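Local coordinates for protein DnaJ homolog subfamily C member 3 (Mus musculus, PDB 3IEG) that acts in the endoplasmic-reticulum unfolded protein response as a co-chaperone that binds misfolded proteins, stimulates the HSC70 ATPase and restrains the kinase GCN2, at residues 270-275 / 299-304; 235-240 / 257-262; 172-177 / 196-201. All blocks are in the same frame, centred on the assembly; numbering follows the deposited sequence.

In the TPR part of this co-chaperone, contacts 2 and 3 join helix to helix, contact 1 a helix to the end of another and the turn after it. Contact 3 comes first along the chain and nearest the chain's centre in space, bridging repeats TPR 5 and TPR 6; contact 2 in TPR 7 and contact 1 in TPR 8 follow. The centres of contacts 1 and 2 are about 16 Å apart, and Ser274 packs on Tyr257 and Val260. Contact 3, about 22 Å from either, centre to centre, reaches contact 1 through a probable hydrogen bond between Tyr270 OH and Tyr199 O. None involves the first two repeats, whose hydrophobic groove binds misfolded proteins.

Contact 1. Residues 270-275 / 299-304; sequences YTVRSK and LQMEPD
The guanidinium of Arg273 meets the carboxylate of Glu302 at its edge, with Glu302 CD in the guanidinium plane and the two flat groups turned 36° from each other. Both segments belong to the eighth tetratricopeptide repeat, in which helix 268-284 is joined here to the end of helix 288-301, where Glu302 is the first residue to leave helical geometry. The grip is end-on and moderately bent: Arg273 NH1 gives a hydrogen bond to Glu302 OE1 at 3.1 Å, on the syn lone pair, and NH2 of the same arginine reaches Glu302 OE2 at 3.0 Å, on the syn side but out of the carboxylate plane. Arg273 starts out pointing away from its partner, and bends at chi2 (81°) and chi3 (-84°) bring its end round to the glutamate, which comes to meet it on an extended chain. Glu276 and Glu269 also form salt bridges with this guanidinium, while Asn305 binds Glu302 OE2. An alanine here would lack the guanidinium and is likely to leave the carboxylates of Glu302, Glu276 and Glu269 without their shared positive charge. Val272 CG1 also lies 3.4 Å from Glu302 OE1. Lys275 NZ, which is salt-bridged to Glu297, lies 3.9 Å from CE of Met301, a selenomethionine, and the selenium SE of Met301 rests against Val272 CG2 at 4.2 Å.

Contact 2. Residues 235-240 / 257-262; sequences NKLIES and YESVMK
Val260 fits its two methyl groups against Leu237 and Ile238, and these three residues bury most of the surface shared here. Val260 CG2 sits 3.5 Å from Leu237 CB, at the level where the two backbones come nearest, with the CA atoms of Leu237 and Val260 6.2 Å apart. Both methyls of the valine, Val260 CG1 and CG2, also meet Ile238 CG1, each at 3.9 Å, the two side chains crossing at about a right angle. With CG1 of Val260 anti to the backbone N (chi1 168°), its CG2 is the branch that lies between Leu237 and Ile238. The segments run antiparallel at 160°, their axes 9.2 Å apart, as the paired helices of a tetratricopeptide repeat do; both lie in TPR 7, on helices 222-246 and 250-263. Ile238 is held a second time by Tyr257, which leaves its backbone aimed neither at helix 222-246 nor away from it; its ring end closes the gap, with Tyr257 OH 3.7 Å from Ile238 CG2. That OH is also hydrogen-bonded to Glu242, one turn further along the helix of Ile238. Leu237 CG comes within 4.3 Å of Ser259 OG, which is hydrogen-bonded to the carbonyl oxygen of Lys256 in its own helix.

Contact 3. Residues 172-177 / 196-201; sequences KAISDL and TLYYQL
Next to Tyr198, which touches Ile174, the hydroxyl of Tyr199 is gripped by two groups, OE1 of Glu264 and NE2 of Gln230, on the side of helix 188-201 turned from helix 170-181. The interface between the two segments is, by contrast, carried mainly by apolar carbon. Leu197 is the residue that reaches across. Its CD1 methyl touches three residues of the opposing helix: Leu197 CD1 lies 4.0 Å from Ala173 CB and 4.0 Å from Leu177 CD1, residues one helical turn apart, while Ile174 CG2 is also 4.0 Å from that methyl. Ile174 CG2 meets the root of the same side chain as well, 3.9 Å from Leu197 CB, so this one methyl spans the leucine from CB to CD1 while the two side chains cross at a slant. Leu177 crosses Leu197 at about a right angle.

The two branches of Ile174 have separate partners. CG1 stands between the backbone N and the carbonyl carbon (chi1 62°), which leaves CG2 facing Leu197; at the end of the other branch, Ile174 CD1 lies 4.4 Å from Tyr198 OH, a longer approach than those round Leu197. Tyr198 does not start out toward helix 170-181; its ring end comes nearer. The segments run antiparallel at 161°, with axes 10.5 Å apart, and join repeat TPR 5 to repeat TPR 6, the kind of helix-to-helix link by which successive tetratricopeptide repeats stack. Helix 154-166 packs on helix 170-181, with Ile165 against Ala173 and Ala161 against Leu177, and helix 204-217 packs on helix 188-201, with Leu206 and Ser207 against Tyr198, so the contact lies between these two helices in the run of the array.

Contact 1. Residues 270-275 / 299-304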
loop_
_atom_site.group_PDB
_atom_site.type_symbol
_atom_site.label_atom_id
_atom_site.label_comp_id
_atom_site.label_asym_id
_atom_site.label_seq_id
_atom_site.Cartn_x
_atom_site.Cartn_y
_atom_site.Cartn_z
ATOM N N TYR A 270 -3.680 -6.474 19.832
ATOM C CA TYR A 270 -3.511 -5.444 20.852
ATOM C C TYR A 270 -3.499 -6.011 22.260
ATOM O O TYR A 270 -2.811 -5.473 23.118
ATOM C CB TYR A 270 -4.516 -4.291 20.709
ATOM C CG TYR A 270 -4.317 -3.511 19.443
ATOM C CD1 TYR A 270 -5.199 -3.646 18.379
ATOM C CD2 TYR A 270 -3.217 -2.676 19.282
ATOM C CE1 TYR A 270 -5.005 -2.948 17.182
ATOM C CE2 TYR A 270 -3.011 -1.979 18.088
ATOM C CZ TYR A 270 -3.914 -2.122 17.045
ATOM O OH TYR A 270 -3.726 -1.440 15.865
ATOM N N THR A 271 -4.232 -7.094 22.513
ATOM C CA THR A 271 -4.101 -7.739 23.820
ATOM C C THR A 271 -2.760 -8.480 23.915
ATOM O O THR A 271 -2.042 -8.308 24.896
ATOM C CB THR A 271 -5.316 -8.639 24.261
ATOM O OG1 THR A 271 -5.200 -9.958 23.713
ATOM C CG2 THR A 271 -6.658 -8.023 23.876
ATOM N N VAL A 272 -2.413 -9.259 22.891
ATOM C CA VAL A 272 -1.156 -10.036 22.884
ATOM C C VAL A 272 0.075 -9.142 23.077
ATOM O O VAL A 272 0.959 -9.449 23.882
ATOM C CB VAL A 272 -0.970 -10.872 21.579
ATOM C CG1 VAL A 272 0.266 -11.732 21.680
ATOM C CG2 VAL A 272 -2.185 -11.750 21.315
ATOM N N ARG A 273 0.115 -8.037 22.341
ATOM C CA ARG A 273 1.229 -7.111 22.409
ATOM C C ARG A 273 1.239 -6.397 23.753
ATOM O O ARG A 273 2.301 -6.184 24.327
ATOM C CB ARG A 273 1.165 -6.105 21.260
ATOM C CG ARG A 273 2.507 -5.769 20.633
ATOM C CD ARG A 273 2.949 -6.829 19.621
ATOM N NE ARG A 273 3.607 -7.934 20.296
ATOM C CZ ARG A 273 3.440 -9.215 20.003
ATOM N NH1 ARG A 273 2.628 -9.595 19.035
ATOM N NH2 ARG A 273 4.085 -10.123 20.703
ATOM N N SER A 274 0.052 -6.047 24.253
ATOM C CA SER A 274 -0.082 -5.420 25.570
ATOM C C SER A 274 0.353 -6.352 26.690
ATOM O O SER A 274 1.059 -5.930 27.606
ATOM C CB SER A 274 -1.506 -4.929 25.816
ATOM O OG SER A 274 -1.795 -3.831 24.967
ATOM N N LYS A 275 -0.056 -7.614 26.609
ATOM C CA LYS A 275 0.355 -8.610 27.584
ATOM C C LYS A 275 1.865 -8.767 27.597
ATOM O O LYS A 275 2.470 -8.822 28.669
ATOM C CB LYS A 275 -0.325 -9.953 27.325
ATOM C CG LYS A 275 -1.669 -10.130 28.039
ATOM C CD LYS A 275 -2.198 -11.555 27.840
ATOM C CE LYS A 275 -3.637 -11.713 28.342
ATOM N NZ LYS A 275 -4.045 -13.151 28.330
ATOM N N LEU A 299 3.657 -16.603 26.194
ATOM C CA LEU A 299 4.412 -17.698 25.588
ATOM C C LEU A 299 3.549 -18.881 25.165
ATOM O O LEU A 299 3.903 -19.612 24.243
ATOM C CB LEU A 299 5.540 -18.152 26.508
ATOM C CG LEU A 299 6.786 -17.274 26.445
ATOM C CD1 LEU A 299 7.649 -17.477 27.670
ATOM C CD2 LEU A 299 7.577 -17.547 25.185
ATOM N N GLN A 300 2.420 -19.067 25.837
ATOM C CA GLN A 300 1.440 -20.048 25.404
ATOM C C GLN A 300 1.023 -19.731 23.976
ATOM O O GLN A 300 0.950 -20.626 23.135
ATOM C CB GLN A 300 0.210 -20.041 26.317
ATOM C CG GLN A 300 0.341 -20.889 27.587
ATOM C CD GLN A 300 0.152 -22.384 27.338
ATOM O OE1 GLN A 300 -0.392 -22.800 26.308
ATOM N NE2 GLN A 300 0.602 -23.199 28.290
HETATM N N MSE A 301 0.774 -18.451 23.707
HETATM C CA MSE A 301 0.361 -18.008 22.382
HETATM C C MSE A 301 1.531 -17.809 21.433
HETATM O O MSE A 301 1.399 -18.043 20.238
HETATM C CB MSE A 301 -0.455 -16.727 22.474
HETATM C CG MSE A 301 -1.715 -16.876 23.301
HETATM SE SE MSE A 301 -2.513 -15.138 23.715
HETATM C CE MSE A 301 -3.556 -15.643 25.328
ATOM N N GLU A 302 2.672 -17.377 21.955
ATOM C CA GLU A 302 3.840 -17.148 21.117
ATOM C C GLU A 302 5.065 -17.826 21.707
ATOM O O GLU A 302 5.896 -17.165 22.321
ATOM C CB GLU A 302 4.101 -15.648 20.947
ATOM C CG GLU A 302 2.984 -14.861 20.273
ATOM C CD GLU A 302 3.401 -13.448 19.913
ATOM O OE1 GLU A 302 2.572 -12.716 19.333
ATOM O OE2 GLU A 302 4.553 -13.066 20.199
ATOM N N PRO A 303 5.193 -19.152 21.518
ATOM C CA PRO A 303 6.312 -19.887 22.128
ATOM C C PRO A 303 7.700 -19.338 21.797
ATOM O O PRO A 303 8.652 -19.623 22.520
ATOM C CB PRO A 303 6.149 -21.310 21.570
ATOM C CG PRO A 303 5.250 -21.164 20.373
ATOM C CD PRO A 303 4.322 -20.047 20.734
ATOM N N ASP A 304 7.814 -18.546 20.732
ATOM C CA ASP A 304 9.122 -18.045 20.293
ATOM C C ASP A 304 9.401 -16.574 20.616
ATOM O O ASP A 304 10.447 -16.054 20.219
ATOM C CB ASP A 304 9.321 -18.288 18.791
ATOM C CG ASP A 304 9.441 -19.770 18.442
ATOM O OD1 ASP A 304 10.250 -20.486 19.083
ATOM O OD2 ASP A 304 8.727 -20.216 17.513
#

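Contact 2. Residues 235-240 / 257-262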
loop_
_atom_site.group_PDB
_atom_site.type_symbol
_atom_site.label_atom_id
_atom_site.label_comp_id
_atom_site.label_asym_id
_atom_site.label_seq_id
_atom_site.Cartn_x
_atom_site.Cartn_y
_atom_site.Cartn_z
ATOM N N ASN A 235 -3.686 5.054 20.158
ATOM C CA ASN A 235 -2.298 5.372 19.903
ATOM C C ASN A 235 -1.646 6.208 21.006
ATOM O O ASN A 235 -0.468 6.011 21.299
ATOM C CB ASN A 235 -2.149 6.078 18.559
ATOM C CG ASN A 235 -0.712 6.403 18.236
ATOM O OD1 ASN A 235 -0.269 7.533 18.415
ATOM N ND2 ASN A 235 0.033 5.406 17.773
ATOM N N LYS A 236 -2.391 7.153 21.589
ATOM C CA LYS A 236 -1.862 7.973 22.689
ATOM C C LYS A 236 -1.579 7.091 23.886
ATOM O O LYS A 236 -0.525 7.206 24.512
ATOM C CB LYS A 236 -2.820 9.095 23.099
ATOM C CG LYS A 236 -2.651 10.396 22.317
ATOM C CD LYS A 236 -3.446 11.569 22.966
ATOM C CE LYS A 236 -3.906 12.621 21.927
ATOM N NZ LYS A 236 -2.774 13.191 21.104
ATOM N N LEU A 237 -2.519 6.203 24.182
ATOM C CA LEU A 237 -2.381 5.253 25.273
ATOM C C LEU A 237 -1.110 4.416 25.169
ATOM O O LEU A 237 -0.380 4.305 26.144
ATOM C CB LEU A 237 -3.617 4.357 25.356
ATOM C CG LEU A 237 -4.850 4.752 26.186
ATOM C CD1 LEU A 237 -4.969 6.244 26.561
ATOM C CD2 LEU A 237 -6.105 4.262 25.474
ATOM N N ILE A 238 -0.835 3.854 23.995
ATOM C CA ILE A 238 0.373 3.062 23.781
ATOM C C ILE A 238 1.627 3.932 23.874
ATOM O O ILE A 238 2.659 3.505 24.396
ATOM C CB ILE A 238 0.325 2.317 22.439
ATOM C CG1 ILE A 238 -0.833 1.320 22.448
ATOM C CG2 ILE A 238 1.651 1.600 22.144
ATOM C CD1 ILE A 238 -1.176 0.759 21.074
ATOM N N GLU A 239 1.523 5.159 23.382
ATOM C CA GLU A 239 2.628 6.108 23.446
ATOM C C GLU A 239 2.909 6.468 24.903
ATOM O O GLU A 239 4.067 6.564 25.320
ATOM C CB GLU A 239 2.331 7.347 22.597
ATOM C CG GLU A 239 3.568 8.111 22.165
ATOM C CD GLU A 239 3.518 8.593 20.705
ATOM O OE1 GLU A 239 4.146 9.640 20.403
ATOM O OE2 GLU A 239 2.873 7.928 19.855
ATOM N N SER A 240 1.844 6.615 25.682
ATOM C CA SER A 240 1.979 6.883 27.104
ATOM C C SER A 240 2.631 5.726 27.835
ATOM O O SER A 240 3.524 5.934 28.658
ATOM C CB SER A 240 0.626 7.184 27.715
ATOM O OG SER A 240 0.339 8.555 27.570
ATOM N N TYR A 257 -1.358 -0.111 29.890
ATOM C CA TYR A 257 -1.654 -1.184 28.945
ATOM C C TYR A 257 -2.977 -1.895 29.256
ATOM O O TYR A 257 -3.624 -2.447 28.365
ATOM C CB TYR A 257 -0.494 -2.167 28.828
ATOM C CG TYR A 257 0.487 -1.771 27.751
ATOM C CD1 TYR A 257 1.792 -1.373 28.065
ATOM C CD2 TYR A 257 0.105 -1.761 26.410
ATOM C CE1 TYR A 257 2.692 -0.992 27.061
ATOM C CE2 TYR A 257 0.995 -1.381 25.405
ATOM C CZ TYR A 257 2.280 -1.002 25.738
ATOM O OH TYR A 257 3.136 -0.630 24.738
ATOM N N GLU A 258 -3.386 -1.846 30.519
ATOM C CA GLU A 258 -4.664 -2.400 30.923
ATOM C C GLU A 258 -5.766 -1.677 30.160
ATOM O O GLU A 258 -6.663 -2.308 29.610
ATOM C CB GLU A 258 -4.874 -2.247 32.428
ATOM C CG GLU A 258 -5.420 -3.484 33.129
ATOM C CD GLU A 258 -4.331 -4.499 33.489
ATOM O OE1 GLU A 258 -3.972 -4.612 34.688
ATOM O OE2 GLU A 258 -3.830 -5.178 32.566
ATOM N N SER A 259 -5.686 -0.355 30.109
ATOM C CA SER A 259 -6.703 0.409 29.420
ATOM C C SER A 259 -6.563 0.315 27.894
ATOM O O SER A 259 -7.547 0.440 27.174
ATOM C CB SER A 259 -6.719 1.851 29.901
ATOM O OG SER A 259 -5.454 2.435 29.699
ATOM N N VAL A 260 -5.349 0.062 27.406
ATOM C CA VAL A 260 -5.137 -0.227 25.983
ATOM C C VAL A 260 -5.971 -1.431 25.525
ATOM O O VAL A 260 -6.612 -1.368 24.486
ATOM C CB VAL A 260 -3.633 -0.401 25.643
ATOM C CG1 VAL A 260 -3.437 -0.982 24.242
ATOM C CG2 VAL A 260 -2.916 0.923 25.764
HETATM N N MSE A 261 -5.981 -2.504 26.312
HETATM C CA MSE A 261 -6.838 -3.662 26.030
HETATM C C MSE A 261 -8.324 -3.394 26.244
HETATM O O MSE A 261 -9.163 -3.995 25.587
HETATM C CB MSE A 261 -6.424 -4.849 26.875
HETATM C CG MSE A 261 -5.116 -5.447 26.446
HETATM SE SE MSE A 261 -4.387 -6.638 27.803
HETATM C CE MSE A 261 -5.898 -7.885 28.010
ATOM N N LYS A 262 -8.645 -2.509 27.181
ATOM C CA LYS A 262 -10.018 -2.090 27.380
ATOM C C LYS A 262 -10.512 -1.435 26.087
ATOM O O LYS A 262 -11.511 -1.869 25.510
ATOM C CB LYS A 262 -10.116 -1.103 28.545
ATOM C CG LYS A 262 -11.167 -1.454 29.598
ATOM C CD LYS A 262 -10.590 -2.384 30.679
ATOM C CE LYS A 262 -11.439 -2.395 31.951
ATOM N NZ LYS A 262 -12.753 -3.081 31.746
#

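Contact 3. Residues 172-177 / 196-201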
loop_
_atom_site.group_PDB
_atom_site.type_symbol
_atom_site.label_atom_id
_atom_site.label_comp_id
_atom_site.label_asym_id
_atom_site.label_seq_id
_atom_site.Cartn_x
_atom_site.Cartn_y
_atom_site.Cartn_z
ATOM N N LYS A 172 -0.574 -7.448 1.235
ATOM C CA LYS A 172 -0.616 -7.424 -0.216
ATOM C C LYS A 172 -1.701 -6.458 -0.664
ATOM O O LYS A 172 -1.511 -5.682 -1.606
ATOM C CB LYS A 172 -0.821 -8.829 -0.788
ATOM C CG LYS A 172 0.425 -9.712 -0.694
ATOM C CD LYS A 172 0.245 -11.005 -1.461
ATOM C CE LYS A 172 1.529 -11.814 -1.442
ATOM N NZ LYS A 172 1.476 -12.983 -2.388
ATOM N N ALA A 173 -2.820 -6.484 0.049
ATOM C CA ALA A 173 -3.931 -5.583 -0.208
ATOM C C ALA A 173 -3.539 -4.116 -0.036
ATOM O O ALA A 173 -3.821 -3.304 -0.910
ATOM C CB ALA A 173 -5.113 -5.944 0.674
ATOM N N ILE A 174 -2.874 -3.778 1.071
ATOM C CA ILE A 174 -2.386 -2.402 1.287
ATOM C C ILE A 174 -1.581 -1.932 0.084
ATOM O O ILE A 174 -1.738 -0.800 -0.379
ATOM C CB ILE A 174 -1.552 -2.214 2.616
ATOM C CG1 ILE A 174 -0.277 -3.077 2.631
ATOM C CG2 ILE A 174 -2.393 -2.543 3.867
ATOM C CD1 ILE A 174 1.091 -2.370 2.246
ATOM N N SER A 175 -0.739 -2.818 -0.435
ATOM C CA SER A 175 0.147 -2.478 -1.533
ATOM C C SER A 175 -0.611 -2.171 -2.823
ATOM O O SER A 175 -0.307 -1.203 -3.515
ATOM C CB SER A 175 1.146 -3.605 -1.755
ATOM O OG SER A 175 1.721 -3.483 -3.031
ATOM N N ASP A 176 -1.603 -2.997 -3.132
ATOM C CA ASP A 176 -2.451 -2.761 -4.290
ATOM C C ASP A 176 -3.265 -1.494 -4.158
ATOM O O ASP A 176 -3.456 -0.780 -5.135
ATOM C CB ASP A 176 -3.388 -3.936 -4.518
ATOM C CG ASP A 176 -2.795 -4.993 -5.435
ATOM O OD1 ASP A 176 -1.740 -4.746 -6.080
ATOM O OD2 ASP A 176 -3.402 -6.081 -5.504
ATOM N N LEU A 177 -3.739 -1.215 -2.946
ATOM C CA LEU A 177 -4.505 -0.004 -2.686
ATOM C C LEU A 177 -3.645 1.247 -2.768
ATOM O O LEU A 177 -4.114 2.287 -3.229
ATOM C CB LEU A 177 -5.217 -0.087 -1.345
ATOM C CG LEU A 177 -6.339 -1.118 -1.278
ATOM C CD1 LEU A 177 -6.620 -1.450 0.178
ATOM C CD2 LEU A 177 -7.586 -0.637 -1.986
ATOM N N THR A 196 -7.621 1.050 8.048
ATOM C CA THR A 196 -8.316 -0.072 8.660
ATOM C C THR A 196 -7.451 -1.332 8.685
ATOM O O THR A 196 -7.398 -2.036 9.683
ATOM C CB THR A 196 -9.672 -0.283 7.929
ATOM O OG1 THR A 196 -10.678 0.458 8.624
ATOM C CG2 THR A 196 -10.096 -1.753 7.834
ATOM N N LEU A 197 -6.765 -1.609 7.585
ATOM C CA LEU A 197 -6.021 -2.853 7.480
ATOM C C LEU A 197 -4.801 -2.810 8.403
ATOM O O LEU A 197 -4.469 -3.804 9.069
ATOM C CB LEU A 197 -5.638 -3.147 6.025
ATOM C CG LEU A 197 -6.752 -3.540 5.052
ATOM C CD1 LEU A 197 -6.228 -3.546 3.618
ATOM C CD2 LEU A 197 -7.365 -4.885 5.406
ATOM N N TYR A 198 -4.152 -1.651 8.451
ATOM C CA TYR A 198 -3.088 -1.431 9.407
ATOM C C TYR A 198 -3.601 -1.647 10.833
ATOM O O TYR A 198 -2.925 -2.281 11.653
ATOM C CB TYR A 198 -2.536 -0.018 9.280
ATOM C CG TYR A 198 -1.510 0.200 8.197
ATOM C CD1 TYR A 198 -1.568 1.334 7.394
ATOM C CD2 TYR A 198 -0.463 -0.712 7.980
ATOM C CE1 TYR A 198 -0.618 1.559 6.405
ATOM C CE2 TYR A 198 0.489 -0.496 6.977
ATOM C CZ TYR A 198 0.396 0.641 6.199
ATOM O OH TYR A 198 1.321 0.893 5.217
ATOM N N TYR A 199 -4.792 -1.121 11.118
ATOM C CA TYR A 199 -5.384 -1.233 12.444
ATOM C C TYR A 199 -5.490 -2.693 12.832
ATOM O O TYR A 199 -4.911 -3.100 13.838
ATOM C CB TYR A 199 -6.747 -0.547 12.511
ATOM C CG TYR A 199 -7.317 -0.400 13.911
ATOM C CD1 TYR A 199 -6.955 0.679 14.725
ATOM C CD2 TYR A 199 -8.231 -1.321 14.416
ATOM C CE1 TYR A 199 -7.488 0.836 16.004
ATOM C CE2 TYR A 199 -8.770 -1.180 15.689
ATOM C CZ TYR A 199 -8.397 -0.100 16.480
ATOM O OH TYR A 199 -8.927 0.039 17.745
ATOM N N GLN A 200 -6.202 -3.478 12.020
ATOM C CA GLN A 200 -6.348 -4.911 12.250
ATOM C C GLN A 200 -4.988 -5.582 12.382
ATOM O O GLN A 200 -4.843 -6.548 13.125
ATOM C CB GLN A 200 -7.152 -5.573 11.127
ATOM C CG GLN A 200 -8.675 -5.538 11.315
ATOM C CD GLN A 200 -9.458 -5.985 10.056
ATOM O OE1 GLN A 200 -9.013 -5.785 8.906
ATOM N NE2 GLN A 200 -10.631 -6.592 10.276
ATOM N N LEU A 201 -3.987 -5.058 11.681
ATOM C CA LEU A 201 -2.639 -5.627 11.761
ATOM C C LEU A 201 -1.916 -5.317 13.062
ATOM O O LEU A 201 -0.956 -6.001 13.409
ATOM C CB LEU A 201 -1.780 -5.192 10.575
ATOM C CG LEU A 201 -1.984 -6.028 9.314
ATOM C CD1 LEU A 201 -1.382 -5.299 8.121
ATOM C CD2 LEU A 201 -1.412 -7.447 9.468
#